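Local coordinates for response regulator CheY-like protein (Mesorhizobium loti, PDB 3SNK) that forms the N-terminal CheY-like receiver domain of a longer pilus assembly protein, which as a whole probably binds and hydrolyses ATP, at residues R43-P54 with K75-W85; V88-E96 with M108-L118. One frame throughout, in Å; residues are numbered along the deposited sequence. Where two conformers were deposited one is given.

Contact 1 (R43-P54 with K75-W85)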
loop_
_atom_site.group_PDB
_atom_site.type_symbol
_atom_site.label_atom_id
_atom_site.label_comp_id
_atom_site.label_asym_id
_atom_site.label_seq_id
_atom_site.Cartn_x
_atom_site.Cartn_y
_atom_site.Cartn_z
ATOM N N ARG A 43 -5.024 2.637 9.370
ATOM C CA ARG A 43 -6.164 1.715 9.234
ATOM C C ARG A 43 -5.647 0.483 8.471
ATOM O O ARG A 43 -4.917 0.641 7.488
ATOM C CB ARG A 43 -7.327 2.431 8.513
ATOM C CG ARG A 43 -8.411 1.531 7.915
ATOM C CD ARG A 43 -9.576 2.302 7.290
ATOM N NE ARG A 43 -9.166 3.388 6.384
ATOM C CZ ARG A 43 -9.097 3.289 5.057
ATOM N NH1 ARG A 43 -9.374 2.140 4.452
ATOM N NH2 ARG A 43 -8.747 4.341 4.325
ATOM N N VAL A 44 -5.994 -0.728 8.918
ATOM C CA VAL A 44 -5.518 -1.990 8.319
ATOM C C VAL A 44 -6.728 -2.782 7.743
ATOM O O VAL A 44 -7.791 -2.831 8.382
ATOM C CB VAL A 44 -4.712 -2.797 9.377
ATOM C CG1 VAL A 44 -4.216 -4.128 8.829
ATOM C CG2 VAL A 44 -3.533 -1.985 9.899
ATOM N N SER A 45 -6.553 -3.409 6.551
ATOM C CA SER A 45 -7.611 -4.160 5.839
ATOM C C SER A 45 -7.047 -5.288 4.961
ATOM O O SER A 45 -5.849 -5.296 4.684
ATOM C CB SER A 45 -8.404 -3.212 4.932
ATOM O OG SER A 45 -8.930 -2.080 5.604
ATOM N N GLU A 46 -7.919 -6.214 4.505
ATOM C CA GLU A 46 -7.608 -7.296 3.557
ATOM C C GLU A 46 -7.227 -6.686 2.184
ATOM O O GLU A 46 -7.765 -5.639 1.822
ATOM C CB GLU A 46 -8.820 -8.231 3.407
ATOM N N THR A 47 -6.324 -7.347 1.428
ATOM C CA THR A 47 -5.790 -6.896 0.135
ATOM C C THR A 47 -6.908 -6.476 -0.824
ATOM O O THR A 47 -6.825 -5.384 -1.395
ATOM C CB THR A 47 -4.879 -7.975 -0.493
ATOM O OG1 THR A 47 -3.727 -8.130 0.325
ATOM C CG2 THR A 47 -4.396 -7.615 -1.889
ATOM N N ASP A 48 -7.955 -7.296 -0.965
ATOM C CA ASP A 48 -9.054 -7.011 -1.882
ATOM C C ASP A 48 -9.919 -5.786 -1.489
ATOM O O ASP A 48 -10.644 -5.294 -2.358
ATOM C CB ASP A 48 -9.935 -8.254 -2.083
ATOM C CG ASP A 48 -9.232 -9.415 -2.786
ATOM O OD1 ASP A 48 -8.122 -9.199 -3.338
ATOM O OD2 ASP A 48 -9.803 -10.534 -2.803
ATOM N N ASP A 49 -9.800 -5.249 -0.242
ATOM C CA ASP A 49 -10.546 -4.056 0.210
ATOM C C ASP A 49 -10.049 -2.788 -0.500
ATOM O O ASP A 49 -10.735 -1.757 -0.505
ATOM C CB ASP A 49 -10.496 -3.872 1.732
ATOM C CG ASP A 49 -11.556 -4.680 2.488
ATOM O OD1 ASP A 49 -11.751 -5.874 2.152
ATOM O OD2 ASP A 49 -12.165 -4.125 3.429
ATOM N N PHE A 50 -8.864 -2.885 -1.119
ATOM C CA PHE A 50 -8.282 -1.801 -1.893
ATOM C C PHE A 50 -9.201 -1.461 -3.086
ATOM O O PHE A 50 -9.355 -0.287 -3.426
ATOM C CB PHE A 50 -6.884 -2.207 -2.371
ATOM C CG PHE A 50 -6.264 -1.256 -3.363
ATOM C CD1 PHE A 50 -5.570 -0.132 -2.933
ATOM C CD2 PHE A 50 -6.386 -1.476 -4.734
ATOM C CE1 PHE A 50 -4.992 0.754 -3.858
ATOM C CE2 PHE A 50 -5.823 -0.578 -5.658
ATOM C CZ PHE A 50 -5.134 0.525 -5.211
ATOM N N LEU A 51 -9.824 -2.499 -3.699
ATOM C CA LEU A 51 -10.699 -2.375 -4.866
ATOM C C LEU A 51 -11.933 -1.518 -4.600
ATOM O O LEU A 51 -12.538 -1.019 -5.548
ATOM C CB LEU A 51 -11.146 -3.762 -5.350
ATOM C CG LEU A 51 -10.046 -4.719 -5.833
ATOM C CD1 LEU A 51 -10.616 -6.101 -6.069
ATOM C CD2 LEU A 51 -9.374 -4.201 -7.109
ATOM N N LYS A 52 -12.305 -1.351 -3.322
ATOM C CA LYS A 52 -13.482 -0.592 -2.912
ATOM C C LYS A 52 -13.236 0.910 -2.928
ATOM O O LYS A 52 -14.189 1.684 -2.940
ATOM C CB LYS A 52 -13.938 -1.030 -1.509
ATOM C CG LYS A 52 -14.620 -2.388 -1.467
ATOM C CD LYS A 52 -14.650 -2.906 -0.033
ATOM C CE LYS A 52 -15.246 -4.284 0.088
ATOM N NZ LYS A 52 -15.462 -4.655 1.512
ATOM N N GLY A 53 -11.974 1.317 -2.918
ATOM C CA GLY A 53 -11.624 2.729 -2.886
ATOM C C GLY A 53 -11.719 3.286 -1.473
ATOM O O GLY A 53 -12.058 2.555 -0.533
ATOM N N PRO A 54 -11.432 4.586 -1.280
ATOM C CA PRO A 54 -11.484 5.149 0.085
ATOM C C PRO A 54 -12.913 5.323 0.632
ATOM O O PRO A 54 -13.805 5.720 -0.123
ATOM C CB PRO A 54 -10.803 6.514 -0.062
ATOM C CG PRO A 54 -10.894 6.856 -1.490
ATOM C CD PRO A 54 -11.033 5.595 -2.279
ATOM N N LYS A 75 -6.335 -8.910 -11.437
ATOM C CA LYS A 75 -7.756 -8.590 -11.310
ATOM C C LYS A 75 -8.152 -7.570 -12.388
ATOM O O LYS A 75 -7.463 -6.562 -12.560
ATOM C CB LYS A 75 -8.120 -8.109 -9.899
ATOM C CG LYS A 75 -8.953 -9.119 -9.115
ATOM C CD LYS A 75 -8.108 -10.118 -8.320
ATOM C CE LYS A 75 -8.931 -11.252 -7.752
ATOM N NZ LYS A 75 -9.853 -10.802 -6.672
ATOM N N PRO A 76 -9.248 -7.854 -13.138
ATOM C CA PRO A 76 -9.608 -7.027 -14.305
ATOM C C PRO A 76 -9.618 -5.491 -14.169
ATOM O O PRO A 76 -9.110 -4.822 -15.081
ATOM C CB PRO A 76 -10.999 -7.550 -14.712
ATOM C CG PRO A 76 -11.358 -8.623 -13.720
ATOM C CD PRO A 76 -10.089 -9.071 -13.085
ATOM N N GLY A 77 -10.190 -4.920 -13.117
ATOM C CA GLY A 77 -10.207 -3.451 -13.061
ATOM C C GLY A 77 -9.263 -2.806 -12.060
ATOM O O GLY A 77 -9.567 -1.725 -11.546
ATOM N N ILE A 78 -8.101 -3.441 -11.802
ATOM C CA ILE A 78 -7.142 -2.999 -10.794
ATOM C C ILE A 78 -6.575 -1.565 -11.013
ATOM O O ILE A 78 -6.499 -0.813 -10.040
ATOM C CB ILE A 78 -5.990 -4.038 -10.564
ATOM C CG1 ILE A 78 -5.124 -3.689 -9.322
ATOM C CG2 ILE A 78 -5.127 -4.274 -11.797
ATOM C CD1 ILE A 78 -5.909 -3.495 -8.050
ATOM N N VAL A 79 -6.182 -1.196 -12.243
ATOM C CA VAL A 79 -5.605 0.128 -12.524
ATOM C C VAL A 79 -6.682 1.210 -12.386
ATOM O O VAL A 79 -6.375 2.310 -11.885
ATOM C CB VAL A 79 -4.869 0.178 -13.887
ATOM C CG1 VAL A 79 -4.357 1.584 -14.194
ATOM C CG2 VAL A 79 -3.702 -0.832 -13.893
ATOM N N GLU A 80 -7.931 0.869 -12.757
ATOM C CA GLU A 80 -9.087 1.762 -12.637
ATOM C C GLU A 80 -9.438 1.932 -11.174
ATOM O O GLU A 80 -9.784 3.040 -10.775
ATOM C CB GLU A 80 -10.311 1.244 -13.410
ATOM C CG GLU A 80 -10.174 1.252 -14.922
ATOM C CD GLU A 80 -9.549 0.010 -15.534
ATOM O OE1 GLU A 80 -8.914 -0.785 -14.801
ATOM O OE2 GLU A 80 -9.662 -0.142 -16.770
ATOM N N ALA A 81 -9.334 0.848 -10.367
ATOM C CA ALA A 81 -9.593 0.915 -8.924
ATOM C C ALA A 81 -8.541 1.798 -8.237
ATOM O O ALA A 81 -8.878 2.489 -7.276
ATOM C CB ALA A 81 -9.635 -0.476 -8.294
ATOM N N ARG A 82 -7.293 1.825 -8.737
ATOM C CA ARG A 82 -6.259 2.693 -8.161
ATOM C C ARG A 82 -6.725 4.153 -8.268
ATOM O O ARG A 82 -6.511 4.932 -7.340
ATOM C CB ARG A 82 -4.897 2.488 -8.851
ATOM C CG ARG A 82 -3.707 3.149 -8.148
ATOM C CD ARG A 82 -3.466 4.600 -8.586
ATOM N NE ARG A 82 -2.182 5.097 -8.099
ATOM C CZ ARG A 82 -2.026 5.912 -7.057
ATOM N NH1 ARG A 82 -3.084 6.394 -6.418
ATOM N NH2 ARG A 82 -0.810 6.267 -6.660
ATOM N N ALA A 83 -7.381 4.517 -9.400
ATOM C CA ALA A 83 -7.901 5.886 -9.634
ATOM C C ALA A 83 -8.980 6.279 -8.630
ATOM O O ALA A 83 -9.252 7.465 -8.502
ATOM C CB ALA A 83 -8.419 6.031 -11.059
ATOM N N LEU A 84 -9.600 5.320 -7.910
ATOM C CA LEU A 84 -10.589 5.627 -6.864
ATOM C C LEU A 84 -9.909 6.364 -5.697
ATOM O O LEU A 84 -10.545 7.170 -5.002
ATOM C CB LEU A 84 -11.280 4.344 -6.329
ATOM C CG LEU A 84 -12.204 3.586 -7.294
ATOM C CD1 LEU A 84 -12.577 2.221 -6.720
ATOM C CD2 LEU A 84 -13.478 4.386 -7.615
ATOM N N TRP A 85 -8.614 6.070 -5.501
ATOM C CA TRP A 85 -7.738 6.636 -4.471
ATOM C C TRP A 85 -7.114 7.957 -4.932
ATOM O O TRP A 85 -6.340 8.555 -4.194
ATOM C CB TRP A 85 -6.634 5.624 -4.115
ATOM C CG TRP A 85 -7.165 4.393 -3.461
ATOM C CD1 TRP A 85 -7.632 3.268 -4.084
ATOM C CD2 TRP A 85 -7.518 4.260 -2.081
ATOM N NE1 TRP A 85 -8.131 2.388 -3.155
ATOM C CE2 TRP A 85 -8.064 2.971 -1.911
ATOM C CE3 TRP A 85 -7.365 5.088 -0.953
ATOM C CZ2 TRP A 85 -8.491 2.501 -0.666
ATOM C CZ3 TRP A 85 -7.750 4.607 0.286
ATOM C CH2 TRP A 85 -8.314 3.333 0.421
#

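Contact 2 (V88-E96 with M108-L118)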
loop_
_atom_site.group_PDB
_atom_site.type_symbol
_atom_site.label_atom_id
_atom_site.label_comp_id
_atom_site.label_asym_id
_atom_site.label_seq_id
_atom_site.Cartn_x
_atom_site.Cartn_y
_atom_site.Cartn_z
ATOM N N VAL A 88 -3.279 9.893 -4.167
ATOM C CA VAL A 88 -2.569 9.662 -2.913
ATOM C C VAL A 88 -1.329 8.775 -3.243
ATOM O O VAL A 88 -1.437 7.902 -4.120
ATOM C CB VAL A 88 -3.444 9.048 -1.775
ATOM C CG1 VAL A 88 -4.729 9.831 -1.555
ATOM C CG2 VAL A 88 -3.747 7.587 -2.025
ATOM N N PRO A 89 -0.172 9.004 -2.600
ATOM C CA PRO A 89 0.974 8.105 -2.813
ATOM C C PRO A 89 0.616 6.660 -2.493
ATOM O O PRO A 89 -0.126 6.364 -1.535
ATOM C CB PRO A 89 2.040 8.623 -1.830
ATOM C CG PRO A 89 1.618 10.021 -1.506
ATOM C CD PRO A 89 0.131 10.033 -1.581
ATOM N N LEU A 90 1.148 5.755 -3.313
ATOM C CA LEU A 90 0.922 4.342 -3.173
ATOM C C LEU A 90 2.255 3.653 -2.994
ATOM O O LEU A 90 3.184 3.853 -3.787
ATOM C CB LEU A 90 0.157 3.811 -4.414
ATOM C CG LEU A 90 0.070 2.271 -4.602
ATOM C CD1 LEU A 90 -0.733 1.639 -3.507
ATOM C CD2 LEU A 90 -0.613 1.921 -5.952
ATOM N N ILE A 91 2.381 2.899 -1.913
ATOM C CA ILE A 91 3.620 2.155 -1.659
ATOM C C ILE A 91 3.289 0.720 -1.948
ATOM O O ILE A 91 2.371 0.172 -1.329
ATOM C CB ILE A 91 4.232 2.399 -0.257
ATOM C CG1 ILE A 91 4.677 3.867 -0.131
ATOM C CG2 ILE A 91 5.425 1.449 -0.009
ATOM C CD1 ILE A 91 4.850 4.366 1.320
ATOM N N ALA A 92 3.977 0.134 -2.935
ATOM C CA ALA A 92 3.709 -1.259 -3.291
ATOM C C ALA A 92 4.749 -2.167 -2.670
ATOM O O ALA A 92 5.943 -1.880 -2.712
ATOM C CB ALA A 92 3.685 -1.431 -4.798
ATOM N N VAL A 93 4.270 -3.256 -2.055
ATOM C CA VAL A 93 5.104 -4.282 -1.455
ATOM C C VAL A 93 4.742 -5.572 -2.164
ATOM O O VAL A 93 3.562 -5.939 -2.261
ATOM C CB VAL A 93 4.979 -4.392 0.096
ATOM C CG1 VAL A 93 6.018 -5.362 0.664
ATOM C CG2 VAL A 93 5.103 -3.025 0.759
ATOM N N SER A 94 5.749 -6.255 -2.683
ATOM C CA SER A 94 5.507 -7.521 -3.346
ATOM C C SER A 94 6.716 -8.405 -3.251
ATOM O O SER A 94 7.813 -7.943 -2.926
ATOM C CB SER A 94 5.153 -7.288 -4.817
ATOM O OG SER A 94 6.310 -6.990 -5.585
ATOM N N ASP A 95 6.528 -9.675 -3.606
ATOM C CA ASP A 95 7.621 -10.625 -3.797
ATOM C C ASP A 95 8.050 -10.387 -5.256
ATOM O O ASP A 95 7.647 -9.368 -5.821
ATOM C CB ASP A 95 7.143 -12.059 -3.506
ATOM C CG ASP A 95 6.845 -12.304 -2.038
ATOM O OD1 ASP A 95 7.810 -12.320 -1.226
ATOM O OD2 ASP A 95 5.652 -12.486 -1.695
ATOM N N GLU A 96 8.812 -11.278 -5.879
ATOM C CA GLU A 96 9.197 -11.063 -7.280
ATOM C C GLU A 96 7.982 -11.191 -8.184
ATOM O O GLU A 96 7.092 -12.009 -7.924
ATOM C CB GLU A 96 10.298 -12.051 -7.724
ATOM C CG GLU A 96 11.155 -11.498 -8.854
ATOM C CD GLU A 96 11.718 -12.527 -9.817
ATOM O OE1 GLU A 96 12.491 -13.407 -9.370
ATOM O OE2 GLU A 96 11.411 -12.432 -11.028
HETATM N N MSE A 108 -0.153 1.234 -12.261
HETATM C CA MSE A 108 -0.712 1.582 -10.959
HETATM C C MSE A 108 -0.002 2.766 -10.316
HETATM O O MSE A 108 -0.480 3.270 -9.313
HETATM C CB MSE A 108 -0.749 0.379 -10.025
HETATM C CG MSE A 108 -1.956 -0.493 -10.347
HETATM SE SE MSE A 108 -1.779 -1.953 -9.210
HETATM C CE MSE A 108 -2.762 -1.131 -7.695
ATOM N N ASN A 109 1.107 3.237 -10.891
ATOM C CA ASN A 109 1.740 4.482 -10.487
ATOM C C ASN A 109 2.018 4.544 -8.956
ATOM O O ASN A 109 1.544 5.446 -8.237
ATOM C CB ASN A 109 0.837 5.675 -10.952
ATOM C CG ASN A 109 1.497 7.019 -10.852
ATOM O OD1 ASN A 109 2.693 7.138 -10.604
ATOM N ND2 ASN A 109 0.743 8.069 -11.078
ATOM N N ALA A 110 2.795 3.566 -8.482
ATOM C CA ALA A 110 3.253 3.501 -7.108
ATOM C C ALA A 110 4.511 4.342 -6.982
ATOM O O ALA A 110 5.295 4.407 -7.928
ATOM C CB ALA A 110 3.517 2.055 -6.710
ATOM N N SER A 111 4.698 5.033 -5.847
ATOM C CA SER A 111 5.895 5.864 -5.659
ATOM C C SER A 111 7.066 4.988 -5.280
ATOM O O SER A 111 8.200 5.262 -5.686
ATOM C CB SER A 111 5.664 6.918 -4.584
ATOM O OG SER A 111 5.546 6.333 -3.296
ATOM N N ASP A 112 6.793 3.903 -4.522
ATOM C CA ASP A 112 7.847 3.004 -4.100
ATOM C C ASP A 112 7.469 1.533 -4.339
ATOM O O ASP A 112 6.324 1.149 -4.149
ATOM C CB ASP A 112 8.196 3.246 -2.610
ATOM C CG ASP A 112 8.550 4.695 -2.255
ATOM O OD1 ASP A 112 9.720 5.081 -2.432
ATOM O OD2 ASP A 112 7.650 5.435 -1.789
ATOM N N TRP A 113 8.449 0.729 -4.756
ATOM C CA TRP A 113 8.324 -0.712 -4.953
ATOM C C TRP A 113 9.207 -1.457 -3.932
ATOM O O TRP A 113 10.392 -1.648 -4.175
ATOM C CB TRP A 113 8.739 -1.111 -6.362
ATOM C CG TRP A 113 7.877 -0.670 -7.510
ATOM C CD1 TRP A 113 6.765 0.125 -7.477
ATOM C CD2 TRP A 113 8.129 -0.960 -8.883
ATOM N NE1 TRP A 113 6.308 0.345 -8.757
ATOM C CE2 TRP A 113 7.121 -0.323 -9.641
ATOM C CE3 TRP A 113 9.103 -1.728 -9.551
ATOM C CZ2 TRP A 113 7.042 -0.451 -11.031
ATOM C CZ3 TRP A 113 9.030 -1.840 -10.929
ATOM C CH2 TRP A 113 8.021 -1.191 -11.656
ATOM N N LEU A 114 8.639 -1.877 -2.809
ATOM C CA LEU A 114 9.417 -2.552 -1.774
ATOM C C LEU A 114 9.295 -4.056 -1.924
ATOM O O LEU A 114 8.234 -4.559 -2.300
ATOM C CB LEU A 114 8.983 -2.080 -0.377
ATOM C CG LEU A 114 8.965 -0.533 -0.164
ATOM C CD1 LEU A 114 8.375 -0.172 1.193
ATOM C CD2 LEU A 114 10.362 0.084 -0.310
ATOM N N HIS A 115 10.406 -4.765 -1.706
ATOM C CA HIS A 115 10.517 -6.214 -1.853
ATOM C C HIS A 115 10.556 -6.872 -0.473
ATOM O O HIS A 115 11.318 -6.439 0.392
ATOM C CB HIS A 115 11.770 -6.545 -2.698
ATOM C CG HIS A 115 11.943 -7.994 -3.050
ATOM N ND1 HIS A 115 11.135 -8.616 -3.992
ATOM C CD2 HIS A 115 12.876 -8.883 -2.620
ATOM C CE1 HIS A 115 11.571 -9.867 -4.072
ATOM N NE2 HIS A 115 12.615 -10.078 -3.262
ATOM N N LYS A 116 9.720 -7.910 -0.271
ATOM C CA LYS A 116 9.591 -8.670 0.976
ATOM C C LYS A 116 10.786 -9.625 1.205
ATOM O O LYS A 116 11.212 -10.283 0.250
ATOM C CB LYS A 116 8.293 -9.479 0.972
ATOM C CG LYS A 116 7.158 -8.853 1.759
ATOM C CD LYS A 116 5.944 -9.775 1.754
ATOM C CE LYS A 116 4.765 -9.217 2.505
ATOM N NZ LYS A 116 3.619 -10.154 2.459
ATOM N N PRO A 117 11.329 -9.755 2.445
ATOM C CA PRO A 117 10.945 -9.060 3.693
ATOM C C PRO A 117 11.467 -7.626 3.712
ATOM O O PRO A 117 12.651 -7.399 3.441
ATOM C CB PRO A 117 11.585 -9.935 4.787
ATOM C CG PRO A 117 12.797 -10.534 4.140
ATOM C CD PRO A 117 12.464 -10.683 2.670
ATOM N N LEU A 118 10.584 -6.647 3.975
ATOM C CA LEU A 118 11.055 -5.262 3.969
ATOM C C LEU A 118 11.755 -4.927 5.268
ATOM O O LEU A 118 11.329 -5.374 6.334
ATOM C CB LEU A 118 9.967 -4.207 3.642
ATOM C CG LEU A 118 8.588 -4.231 4.338
ATOM C CD1 LEU A 118 8.649 -3.724 5.781
ATOM C CD2 LEU A 118 7.634 -3.317 3.604
HETATM O O HOH W 1 2.115 6.744 -5.806
HETATM O O HOH W 2 7.080 -4.167 -5.017
#

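Contact 1 (R43-P54 with K75-W85)
An aromatic contact between F50 and W85, extended by apolar neighbours, ties the 3-10 segment after edge strand 40-45 to helix 78-82 and the residues that follow it. The F50 ring and the five-membered ring of W85 form an offset stack, centroids 4.5 Å apart and planes 11° from parallel. W85 NE1 also donates to F50 O (3.0 Å), nearly straight at 170° and aimed at a lone pair; G53 N binds the same oxygen, which is thus gripped twice. The opposite indole face carries G53 and P54, with P54 CD in a CH-pi contact above the six-membered ring. In CheY-like receiver domains a helix usually follows the second strand; here the short 3-10 segment takes that place. With CG anti to the backbone N (chi1 171°), the F50 ring is carried up to the helix, its CZ 3.8 Å from R82 CA. Beside it L51 CD2 meets I78 CD1 at 3.7 Å. G53 CA lies 3.8 Å from L84 CB, and a CB on G53 would run into that atom. Replacing W85 by an alanine would probably deprive F50 O of its indole donor and open a gap between F50 and P54. At the periphery, D48 OD2 and K75 NZ make a long salt bridge of 3.9 Å.

Contact 2 (V88-E96 with M108-L118)
I91, V93 and L114 interlock on one face of a pair of parallel strands, 90-94 and 112-115. I91 CG2 lies 3.6 Å from L114 CD1, the two side chains meeting at a slant from neighbouring rungs, while V93, directly paired with L114, touches its CB with CG2. With CG1 anti to its backbone N (chi1 -173°), V93 also sends both methyls to residues past the end of strand 112-115: CG1 to K116 CG and CG2 to L118 CD2 (3.8 Å), each crossing at about a right angle. D112 runs alongside I91 and points the same way; its OD2 receives S111 OG from well above the carboxylate plane. On the other face A92 CB meets A110 CB at 4.0 Å. L90 CD2 lies 4.1 Å from the CE methyl of selenomethionine M108. H115 turns the edge of its ring, at CE1, to E96 N (3.6 Å).

The backbones hold this register through a ladder of bonds from S111 N to L90 O, A92 N to D112 O, L114 N to A92 O (2.7 Å) and S94 N to L114 O, ending in a longer one from K116 N to S94 O (3.3 Å). A water donates to both S94 OG and L114 O. The extended K116 chain carries NZ away to salt bridges with D23 and D66, and a cis peptide follows before P117; this lysine and cis-proline are consistent with the conserved pair beside the acidic site of receiver domains.

The strands belong to a beta-alpha-beta unit. I91, D112 and L114 pack beneath helix 120-129, A92 and W113 lie against the connecting helix 99-107, strand 62-68 pairs with the far edge of 90-94, and 112-115 forms one outer edge of the sheet, opposite to strand 40-45.

Overall arrangement
Both contacts are partly buried and both reach the same parallel sheet, but contact 2 lies within it and contact 1 largely on its flank. Contact 2 rests on backbone hydrogen bonds between neighbouring strands, with aliphatic side chains on its faces; contact 1 relies on stacked rings and has a single cross-segment hydrogen bond, from an indole. Their centres are about 14 Å apart, yet they touch: F50 CE2 packs 3.7 Å from M108 CE, and R82, modelled in two conformers, probably hydrogen-bonds M108 O and N109 O in the one described. Each has a surface fringe, charged at D48 and K75 in contact 1, and formed by H115 and E96 in contact 2.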